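Local coordinates for protein lantibiotic dehydratase (Microbispora corallina, PDB 5EHK) that probably dehydrates serine and threonine residues of the NAI-107 precursor peptide in a tRNA-dependent reaction during lantibiotic biosynthesis, at residues P992-M997 with G1102-N1107; L1020-P1023 with W1027-L1030. All coordinates share one frame; numbering follows the deposited sequence.

Contact 1. Residues P992-M997 with G1102-N1107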
ATOM      1  N   PRO A 992      -8.084  33.787 -30.775  1.00 37.67           N
ATOM      2  CA  PRO A 992      -8.711  33.005 -29.696  1.00 36.50           C
ATOM      3  C   PRO A 992      -7.978  31.685 -29.395  1.00 35.71           C
ATOM      4  O   PRO A 992      -8.047  31.193 -28.264  1.00 35.08           O
ATOM      5  CB  PRO A 992     -10.137  32.749 -30.216  1.00 27.43           C
ATOM      6  CG  PRO A 992     -10.308  33.665 -31.397  1.00 28.65           C
ATOM      7  CD  PRO A 992      -8.940  33.820 -31.975  1.00 33.06           C
ATOM      8  N   ALA A 993      -7.321  31.111 -30.403  1.00 30.32           N
ATOM      9  CA  ALA A 993      -6.527  29.909 -30.224  1.00 26.19           C
ATOM     10  C   ALA A 993      -5.445  30.155 -29.197  1.00 32.74           C
ATOM     11  O   ALA A 993      -5.361  29.464 -28.185  1.00 35.38           O
ATOM     12  CB  ALA A 993      -5.906  29.484 -31.549  1.00 34.58           C
ATOM     13  N   ALA A 994      -4.622  31.164 -29.447  1.00 43.51           N
ATOM     14  CA  ALA A 994      -3.554  31.510 -28.513  1.00 43.78           C
ATOM     15  C   ALA A 994      -4.143  31.914 -27.160  1.00 35.79           C
ATOM     16  O   ALA A 994      -3.565  31.610 -26.114  1.00 37.34           O
ATOM     17  CB  ALA A 994      -2.640  32.587 -29.082  1.00 37.21           C
ATOM     18  N   ALA A 995      -5.277  32.610 -27.197  1.00 34.28           N
ATOM     19  CA  ALA A 995      -5.995  33.006 -25.983  1.00 37.49           C
ATOM     20  C   ALA A 995      -6.163  31.807 -25.081  1.00 38.26           C
ATOM     21  O   ALA A 995      -5.513  31.697 -24.049  1.00 39.59           O
ATOM     22  CB  ALA A 995      -7.360  33.588 -26.327  1.00 31.89           C
ATOM     23  N   TRP A 996      -7.005  30.875 -25.511  1.00 41.70           N
ATOM     24  CA  TRP A 996      -7.308  29.694 -24.711  1.00 36.77           C
ATOM     25  C   TRP A 996      -6.115  28.757 -24.462  1.00 33.09           C
ATOM     26  O   TRP A 996      -5.919  28.296 -23.339  1.00 34.31           O
ATOM     27  CB  TRP A 996      -8.482  28.946 -25.326  1.00 30.62           C
ATOM     28  CG  TRP A 996      -9.694  29.793 -25.422  1.00 27.56           C
ATOM     29  CD1 TRP A 996     -10.347  30.174 -26.563  1.00 28.77           C
ATOM     30  CD2 TRP A 996     -10.413  30.372 -24.333  1.00 25.26           C
ATOM     31  NE1 TRP A 996     -11.427  30.961 -26.244  1.00 28.80           N
ATOM     32  CE2 TRP A 996     -11.487  31.099 -24.882  1.00 26.49           C
ATOM     33  CE3 TRP A 996     -10.252  30.349 -22.949  1.00 23.61           C
ATOM     34  CZ2 TRP A 996     -12.394  31.791 -24.094  1.00 22.86           C
ATOM     35  CZ3 TRP A 996     -11.146  31.037 -22.173  1.00 25.95           C
ATOM     36  CH2 TRP A 996     -12.207  31.748 -22.744  1.00 27.03           C
ATOM     37  N   MET A 997      -5.297  28.505 -25.478  1.00 30.73           N
ATOM     38  CA  MET A 997      -4.144  27.641 -25.274  1.00 33.12           C
ATOM     39  C   MET A 997      -3.177  28.211 -24.227  1.00 41.61           C
ATOM     40  O   MET A 997      -2.355  27.482 -23.681  1.00 45.49           O
ATOM     41  CB  MET A 997      -3.399  27.381 -26.589  1.00 38.03           C
ATOM     42  CG  MET A 997      -4.164  26.539 -27.593  1.00 36.99           C
ATOM     43  SD  MET A 997      -4.828  25.005 -26.909  1.00 29.77           S
ATOM     44  CE  MET A 997      -3.361  24.177 -26.294  1.00 27.83           C
ATOM     45  N   GLY A1102       2.745  26.091 -27.336  1.00 53.53           N
ATOM     46  CA  GLY A1102       3.932  26.681 -27.926  1.00 54.07           C
ATOM     47  C   GLY A1102       3.676  27.178 -29.343  1.00 52.73           C
ATOM     48  O   GLY A1102       3.845  28.365 -29.618  1.00 52.75           O
ATOM     49  N   ALA A1103       3.230  26.282 -30.225  1.00 51.01           N
ATOM     50  CA  ALA A1103       3.002  26.598 -31.647  1.00 54.42           C
ATOM     51  C   ALA A1103       2.139  27.843 -31.901  1.00 53.42           C
ATOM     52  O   ALA A1103       2.502  28.703 -32.708  1.00 52.21           O
ATOM     53  CB  ALA A1103       2.424  25.390 -32.393  1.00 45.80           C
ATOM     54  N   VAL A1104       0.983  27.920 -31.250  1.00 51.43           N
ATOM     55  CA  VAL A1104       0.091  29.041 -31.493  1.00 47.04           C
ATOM     56  C   VAL A1104       0.584  30.312 -30.800  1.00 47.15           C
ATOM     57  O   VAL A1104       0.288  31.411 -31.251  1.00 49.80           O
ATOM     58  CB  VAL A1104      -1.372  28.736 -31.124  1.00 37.52           C
ATOM     59  CG1 VAL A1104      -1.845  27.486 -31.855  1.00 32.08           C
ATOM     60  CG2 VAL A1104      -1.532  28.618 -29.624  1.00 41.44           C
ATOM     61  N   GLN A1105       1.320  30.168 -29.704  1.00 47.76           N
ATOM     62  CA  GLN A1105       1.930  31.328 -29.061  1.00 50.29           C
ATOM     63  C   GLN A1105       3.040  31.929 -29.927  1.00 53.43           C
ATOM     64  O   GLN A1105       3.097  33.144 -30.119  1.00 47.15           O
ATOM     65  CB  GLN A1105       2.428  31.001 -27.649  1.00 50.73           C
ATOM     66  CG  GLN A1105       1.342  31.121 -26.576  1.00 49.47           C
ATOM     67  CD  GLN A1105       1.812  30.696 -25.192  1.00 53.33           C
ATOM     68  OE1 GLN A1105       2.856  30.051 -25.039  1.00 52.57           O
ATOM     69  NE2 GLN A1105       1.039  31.065 -24.172  1.00 50.71           N
ATOM     70  N   ASP A1106       3.925  31.072 -30.430  1.00 53.91           N
ATOM     71  CA  ASP A1106       5.009  31.515 -31.305  1.00 54.62           C
ATOM     72  C   ASP A1106       4.500  32.102 -32.618  1.00 56.49           C
ATOM     73  O   ASP A1106       5.056  33.079 -33.112  1.00 64.55           O
ATOM     74  CB  ASP A1106       5.985  30.375 -31.613  1.00 54.30           C
ATOM     75  CG  ASP A1106       6.778  29.937 -30.400  1.00 60.97           C
ATOM     76  OD1 ASP A1106       6.632  30.562 -29.322  1.00 62.60           O
ATOM     77  OD2 ASP A1106       7.556  28.963 -30.532  1.00 60.03           O
ATOM     78  N   ASN A1107       3.452  31.515 -33.189  1.00 54.66           N
ATOM     79  CA  ASN A1107       2.854  32.079 -34.400  1.00 53.99           C
ATOM     80  C   ASN A1107       2.299  33.469 -34.157  1.00 48.78           C
ATOM     81  O   ASN A1107       2.230  34.279 -35.064  1.00 54.46           O
ATOM     82  CB  ASN A1107       1.764  31.169 -34.989  1.00 45.95           C
ATOM     83  CG  ASN A1107       2.318  29.877 -35.577  1.00 52.53           C
ATOM     84  OD1 ASN A1107       3.503  29.764 -35.893  1.00 62.14           O
ATOM     85  ND2 ASN A1107       1.449  28.898 -35.740  1.00 55.82           N
TER

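Contact 2. Residues L1020-P1023 with W1027-L1030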
ATOM      1  N   LEU A1020       2.926  23.379 -38.586  1.00 53.94           N
ATOM      2  CA  LEU A1020       1.838  22.400 -38.596  1.00 48.30           C
ATOM      3  C   LEU A1020       0.581  22.941 -37.897  1.00 43.22           C
ATOM      4  O   LEU A1020      -0.510  22.941 -38.468  1.00 43.62           O
ATOM      5  CB  LEU A1020       2.293  21.088 -37.948  1.00 44.22           C
ATOM      6  CG  LEU A1020       1.376  19.870 -38.021  1.00 43.02           C
ATOM      7  CD1 LEU A1020       1.263  19.413 -39.444  1.00 43.80           C
ATOM      8  CD2 LEU A1020       1.891  18.746 -37.148  1.00 49.97           C
ATOM      9  N   ILE A1021       0.741  23.393 -36.659  1.00 38.93           N
ATOM     10  CA  ILE A1021      -0.392  23.806 -35.851  1.00 38.10           C
ATOM     11  C   ILE A1021      -0.598  25.307 -35.950  1.00 37.43           C
ATOM     12  O   ILE A1021      -0.132  26.055 -35.096  1.00 38.11           O
ATOM     13  CB  ILE A1021      -0.200  23.377 -34.376  1.00 43.33           C
ATOM     14  CG1 ILE A1021       0.122  21.883 -34.293  1.00 41.72           C
ATOM     15  CG2 ILE A1021      -1.437  23.690 -33.543  1.00 31.47           C
ATOM     16  CD1 ILE A1021       0.767  21.492 -33.001  1.00 43.02           C
ATOM     17  N   ASP A1022      -1.322  25.729 -36.985  1.00 37.09           N
ATOM     18  CA  ASP A1022      -1.503  27.153 -37.306  1.00 41.83           C
ATOM     19  C   ASP A1022      -2.956  27.497 -37.660  1.00 41.17           C
ATOM     20  O   ASP A1022      -3.290  27.768 -38.825  1.00 36.84           O
ATOM     21  CB  ASP A1022      -0.560  27.549 -38.455  1.00 46.27           C
ATOM     22  CG  ASP A1022      -0.603  29.046 -38.788  1.00 49.59           C
ATOM     23  OD1 ASP A1022      -1.130  29.851 -37.975  1.00 45.15           O
ATOM     24  OD2 ASP A1022      -0.099  29.400 -39.884  1.00 47.93           O
ATOM     25  N   PRO A1023      -3.825  27.494 -36.646  1.00 37.62           N
ATOM     26  CA  PRO A1023      -5.237  27.773 -36.890  1.00 35.66           C
ATOM     27  C   PRO A1023      -5.419  29.216 -37.317  1.00 36.24           C
ATOM     28  O   PRO A1023      -6.155  29.473 -38.265  1.00 35.20           O
ATOM     29  CB  PRO A1023      -5.895  27.531 -35.523  1.00 33.50           C
ATOM     30  CG  PRO A1023      -4.827  26.863 -34.676  1.00 36.80           C
ATOM     31  CD  PRO A1023      -3.529  27.331 -35.215  1.00 37.16           C
ATOM     32  N   TRP A1027      -4.485  27.298 -41.297  1.00 37.80           N
ATOM     33  CA  TRP A1027      -4.016  25.910 -41.381  1.00 36.94           C
ATOM     34  C   TRP A1027      -3.375  25.570 -42.724  1.00 46.64           C
ATOM     35  O   TRP A1027      -3.748  24.564 -43.350  1.00 45.58           O
ATOM     36  CB  TRP A1027      -5.168  24.908 -41.138  1.00 48.29           C
ATOM     37  CG  TRP A1027      -5.735  24.830 -39.726  1.00 40.82           C
ATOM     38  CD1 TRP A1027      -6.938  25.325 -39.290  1.00 36.10           C
ATOM     39  CD2 TRP A1027      -5.132  24.195 -38.593  1.00 34.84           C
ATOM     40  NE1 TRP A1027      -7.109  25.047 -37.955  1.00 35.83           N
ATOM     41  CE2 TRP A1027      -6.016  24.354 -37.503  1.00 37.26           C
ATOM     42  CE3 TRP A1027      -3.925  23.524 -38.389  1.00 33.86           C
ATOM     43  CZ2 TRP A1027      -5.731  23.859 -36.231  1.00 33.67           C
ATOM     44  CZ3 TRP A1027      -3.642  23.035 -37.124  1.00 33.98           C
ATOM     45  CH2 TRP A1027      -4.538  23.205 -36.062  1.00 31.49           C
ATOM     46  N   PRO A1028      -2.393  26.380 -43.166  1.00 57.90           N
ATOM     47  CA  PRO A1028      -1.954  26.296 -44.571  1.00 53.67           C
ATOM     48  C   PRO A1028      -1.250  24.974 -44.890  1.00 46.59           C
ATOM     49  O   PRO A1028      -1.600  24.300 -45.861  1.00 39.79           O
ATOM     50  CB  PRO A1028      -0.995  27.496 -44.723  1.00 59.75           C
ATOM     51  CG  PRO A1028      -0.896  28.149 -43.313  1.00 56.96           C
ATOM     52  CD  PRO A1028      -1.441  27.148 -42.341  1.00 54.83           C
ATOM     53  N   LEU A1029      -0.281  24.609 -44.059  1.00 43.58           N
ATOM     54  CA  LEU A1029       0.476  23.391 -44.268  1.00 39.29           C
ATOM     55  C   LEU A1029      -0.439  22.166 -44.252  1.00 48.57           C
ATOM     56  O   LEU A1029      -0.288  21.266 -45.079  1.00 53.52           O
ATOM     57  CB  LEU A1029       1.573  23.278 -43.221  1.00 35.28           C
ATOM     58  CG  LEU A1029       2.671  22.254 -43.475  1.00 47.85           C
ATOM     59  CD1 LEU A1029       3.947  22.677 -42.739  1.00 55.66           C
ATOM     60  CD2 LEU A1029       2.242  20.845 -43.059  1.00 52.23           C
ATOM     61  N   LEU A1030      -1.375  22.123 -43.304  1.00 47.11           N
ATOM     62  CA  LEU A1030      -2.278  20.976 -43.183  1.00 43.75           C
ATOM     63  C   LEU A1030      -3.111  20.780 -44.448  1.00 45.93           C
ATOM     64  O   LEU A1030      -3.343  19.648 -44.872  1.00 45.63           O
ATOM     65  CB  LEU A1030      -3.201  21.113 -41.963  1.00 46.16           C
ATOM     66  CG  LEU A1030      -2.877  20.369 -40.657  1.00 44.00           C
ATOM     67  CD1 LEU A1030      -4.107  20.306 -39.769  1.00 36.59           C
ATOM     68  CD2 LEU A1030      -2.356  18.967 -40.932  1.00 39.55           C
TER

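Contact 1. Residues P992-M997 with G1102-N1107
Ala993, Ala994 and Met997 of the short helix 992-997 meet one branch of Val1104, on the long helix 1090-1109. Ala993 contributes mainly its carbonyl oxygen, which lies 4.2 Å from Val1104 CG2. One residue on, Ala994 brings its backbone right up to the valine: its CA is 3.7 Å from Val1104 CG2, while its methyl group rests 3.8 Å from the carbonyl oxygen of Val1104. Met997, a turn later, adds the root of its side chain, CB lying 3.8 Å from Val1104 CG2 and CG almost as near. The methionine chain crosses the valine at about a right angle and bends at chi2 and chi3, and it also packs on Leu1097 and Ala1100 of the long helix. With chi1 at -55°, Val1104 sets CG2 between its backbone N and carbonyl carbon, from where this methyl meets all three residues. Beside this apolar patch, Gln1105 NE2 hydrogen-bonds to Ser998 OG, just past the short helix. The axes approach to 8.8 Å at a crossing angle of -130°, an alanine-lined helix-helix crossing in a strand-free, largely helical part of the lantibiotic dehydratase C-terminal region.

Contact 2. Residues L1020-P1023 with W1027-L1030
The indole of Trp1027 lies against the backbone of 1020-1023, with Pro1023 CA over one of its faces. Pro1023 CA makes a CH-pi contact with the five-membered ring, 3.6 Å from the centroid and 17° off the ring normal, and the proline ring crosses obliquely toward the rim of the six-membered ring, with Pro1023 CG 3.5 Å from Trp1027 CZ2. The carbonyl oxygen of Leu1020 arrives differently, at the indole edge and near its plane, 3.4 Å from Trp1027 CZ3. Ile1021 lies alongside the tryptophan and points the same way, touching Trp1027 CH2 with its CG2 branch. One hydrogen bond ties the two main chains at the base of the tryptophan: Trp1027 N donates to Asp1022 O over 2.8 Å, bent to 139° at the hydrogen, with the donor tilted 23° from the carbonyl plane. The Asp1022 side chain crosses Pro1028 at about a right angle and brings OD2 to 3.6 Å from Pro1028 CD; OD1 accepts a hydrogen bond from Gly1025 N inside the turn. Leu1020 CD1 touches the CD2 methyls of both Leu1029 and Leu1030, at 4.0 and 3.9 Å. Asp1022 thus binds the turn twice, through its main-chain oxygen to Trp1027 N and through its carboxylate to Gly1025 N, so the tight reversal into helix 1028-1032 combines polar bonds within the turn with a tryptophan that has one proline C-H over its five-membered ring and neighbouring backbone carbonyls about it.

In the fold
Along the chain, helix 992-997 comes first and meets its partner only near the C terminus, in helix 1090-1109, so contact 1 closes a loop of just over a hundred residues that is largely helical and has no strands. Contact 2 is nested within it, a short local closure where the chain leaves helix 1014-1020 and turns into helix 1028-1032. The two centres lie about 12 Å apart, and helix 1090-1109 joins them directly: Val1104 turns CG1 to Pro1023 CD at 3.8 Å, while Ala1103 and Asn1107 pack on Ile1021 and Asp1022. Helix 950-965 also borders both, through Ala962 at contact 1 and Ala955, Ile956 and Ala959 at contact 2.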